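Local coordinates for protein dipeptide Epimerase (Enterococcus faecalis V583, PDB 3JVA) that belongs to the mandelate racemase/muconate lactonizing enzyme family of the enolase superfamily and carries a magnesium ion in its barrel domain, at residues Y45-P50 with E295-G300. Numbering follows the deposited sequence.
Sequences YGEGGP and EETTIG
E47 reaches from its strand to the start of helix 298-310, where both carboxylate oxygens hold the N-cap residue T297 and one also G300 in the first turn. CB of E47 rests on CB of I299 at 3.8 Å. With CG anti to the backbone N (chi1 178°) and the chain straight beyond it, the side chain passes I299 and crosses T297 at about a right angle. At the tip, OE1 takes two backbone N-H groups. N of T297 meets E47 OE1 on its syn side at 2.8 Å, 26° out of the carboxylate plane, and N of G300 on its anti side at 2.9 Å, tilted less. OE2 of E47 meets OG1 of T297 at 2.7 Å, on the syn side but 29° out of plane, and also bonds S31 OG. The buried carboxylate thus binds amides at the helix N-terminus, whose dipole would be expected to stabilise its negative charge. Against the strand backbone, CG2 of I299 lies 3.6 Å from C of G46, and its CD1 touches CB of Y45. Further along, a water receives a weak bond from E295 N and donates to O of P50. The contact joins edge strand 43-48 of the N-terminal antiparallel sheet to the helix following barrel strand 287-290. Strand 29-38 pairs with 43-48 and sends I33 against I299, while strand 352-353 places I352 against Y45 and I299.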
loop_
_atom_site.group_PDB
_atom_site.type_symbol
_atom_site.label_atom_id
_atom_site.label_comp_id
_atom_site.label_asym_id
_atom_site.label_seq_id
_atom_site.Cartn_x
_atom_site.Cartn_y
_atom_site.Cartn_z
ATOM N N TYR B 45 47.168 10.033 -10.278
ATOM C CA TYR B 45 46.577 11.363 -10.354
ATOM C C TYR B 45 45.074 11.349 -10.135
ATOM O O TYR B 45 44.374 10.470 -10.625
ATOM C CB TYR B 45 46.872 11.987 -11.717
ATOM C CG TYR B 45 48.345 12.224 -11.955
ATOM C CD1 TYR B 45 48.964 13.389 -11.503
ATOM C CD2 TYR B 45 49.124 11.270 -12.604
ATOM C CE1 TYR B 45 50.333 13.599 -11.694
ATOM C CE2 TYR B 45 50.492 11.467 -12.801
ATOM C CZ TYR B 45 51.087 12.631 -12.344
ATOM O OH TYR B 45 52.433 12.829 -12.549
ATOM N N GLY B 46 44.588 12.341 -9.399
ATOM C CA GLY B 46 43.164 12.438 -9.142
ATOM C C GLY B 46 42.748 13.894 -9.162
ATOM O O GLY B 46 43.589 14.790 -9.105
ATOM N N GLU B 47 41.451 14.140 -9.274
ATOM C CA GLU B 47 40.961 15.510 -9.291
ATOM C C GLU B 47 39.688 15.635 -8.481
ATOM O O GLU B 47 38.851 14.734 -8.468
ATOM C CB GLU B 47 40.694 15.980 -10.729
ATOM C CG GLU B 47 40.132 17.404 -10.807
ATOM C CD GLU B 47 40.049 17.944 -12.235
ATOM O OE1 GLU B 47 39.666 17.175 -13.139
ATOM O OE2 GLU B 47 40.352 19.142 -12.442
ATOM N N GLY B 48 39.569 16.762 -7.794
ATOM C CA GLY B 48 38.392 17.051 -7.008
ATOM C C GLY B 48 37.812 18.288 -7.662
ATOM O O GLY B 48 38.384 19.377 -7.559
ATOM N N GLY B 49 36.699 18.112 -8.363
ATOM C CA GLY B 49 36.059 19.227 -9.037
ATOM C C GLY B 49 34.925 19.783 -8.201
ATOM O O GLY B 49 33.899 19.125 -8.015
ATOM N N PRO B 50 35.084 20.998 -7.672
ATOM C CA PRO B 50 34.038 21.606 -6.852
ATOM C C PRO B 50 32.858 22.049 -7.713
ATOM O O PRO B 50 32.923 22.013 -8.941
ATOM C CB PRO B 50 34.762 22.777 -6.191
ATOM C CG PRO B 50 35.734 23.198 -7.257
ATOM C CD PRO B 50 36.269 21.873 -7.758
ATOM N N GLU B 295 33.651 22.817 -13.339
ATOM C CA GLU B 295 35.003 23.064 -12.862
ATOM C C GLU B 295 35.953 21.874 -12.736
ATOM O O GLU B 295 36.811 21.860 -11.854
ATOM C CB GLU B 295 34.957 23.844 -11.541
ATOM C CG GLU B 295 34.243 25.186 -11.684
ATOM C CD GLU B 295 34.770 26.258 -10.747
ATOM O OE1 GLU B 295 35.936 26.688 -10.925
ATOM O OE2 GLU B 295 34.019 26.673 -9.839
ATOM N N GLU B 296 35.795 20.863 -13.587
ATOM C CA GLU B 296 36.748 19.763 -13.555
ATOM C C GLU B 296 37.480 19.777 -14.889
ATOM O O GLU B 296 37.063 20.462 -15.830
ATOM C CB GLU B 296 36.093 18.403 -13.278
ATOM C CG GLU B 296 35.098 17.883 -14.276
ATOM C CD GLU B 296 34.556 16.538 -13.822
ATOM O OE1 GLU B 296 35.339 15.563 -13.783
ATOM O OE2 GLU B 296 33.359 16.461 -13.481
ATOM N N THR B 297 38.566 19.027 -14.977
ATOM C CA THR B 297 39.361 19.052 -16.186
ATOM C C THR B 297 39.824 17.684 -16.670
ATOM O O THR B 297 39.125 16.688 -16.507
ATOM C CB THR B 297 40.573 19.994 -15.977
ATOM O OG1 THR B 297 41.364 19.529 -14.873
ATOM C CG2 THR B 297 40.084 21.405 -15.644
ATOM N N THR B 298 41.011 17.648 -17.262
ATOM C CA THR B 298 41.557 16.423 -17.828
ATOM C C THR B 298 41.486 15.160 -16.974
ATOM O O THR B 298 41.020 14.119 -17.439
ATOM C CB THR B 298 43.013 16.646 -18.265
ATOM O OG1 THR B 298 43.076 17.805 -19.107
ATOM C CG2 THR B 298 43.529 15.438 -19.027
ATOM N N ILE B 299 41.947 15.235 -15.732
ATOM C CA ILE B 299 41.929 14.051 -14.877
ATOM C C ILE B 299 40.510 13.533 -14.614
ATOM O O ILE B 299 40.230 12.346 -14.791
ATOM C CB ILE B 299 42.623 14.334 -13.542
ATOM C CG1 ILE B 299 44.084 14.721 -13.798
ATOM C CG2 ILE B 299 42.543 13.099 -12.647
ATOM C CD1 ILE B 299 44.811 15.254 -12.575
ATOM N N GLY B 300 39.621 14.422 -14.191
ATOM C CA GLY B 300 38.254 14.008 -13.928
ATOM C C GLY B 300 37.583 13.422 -15.157
ATOM O O GLY B 300 36.893 12.401 -15.079
HETATM O O HOH W 1 31.609 22.993 -11.142
#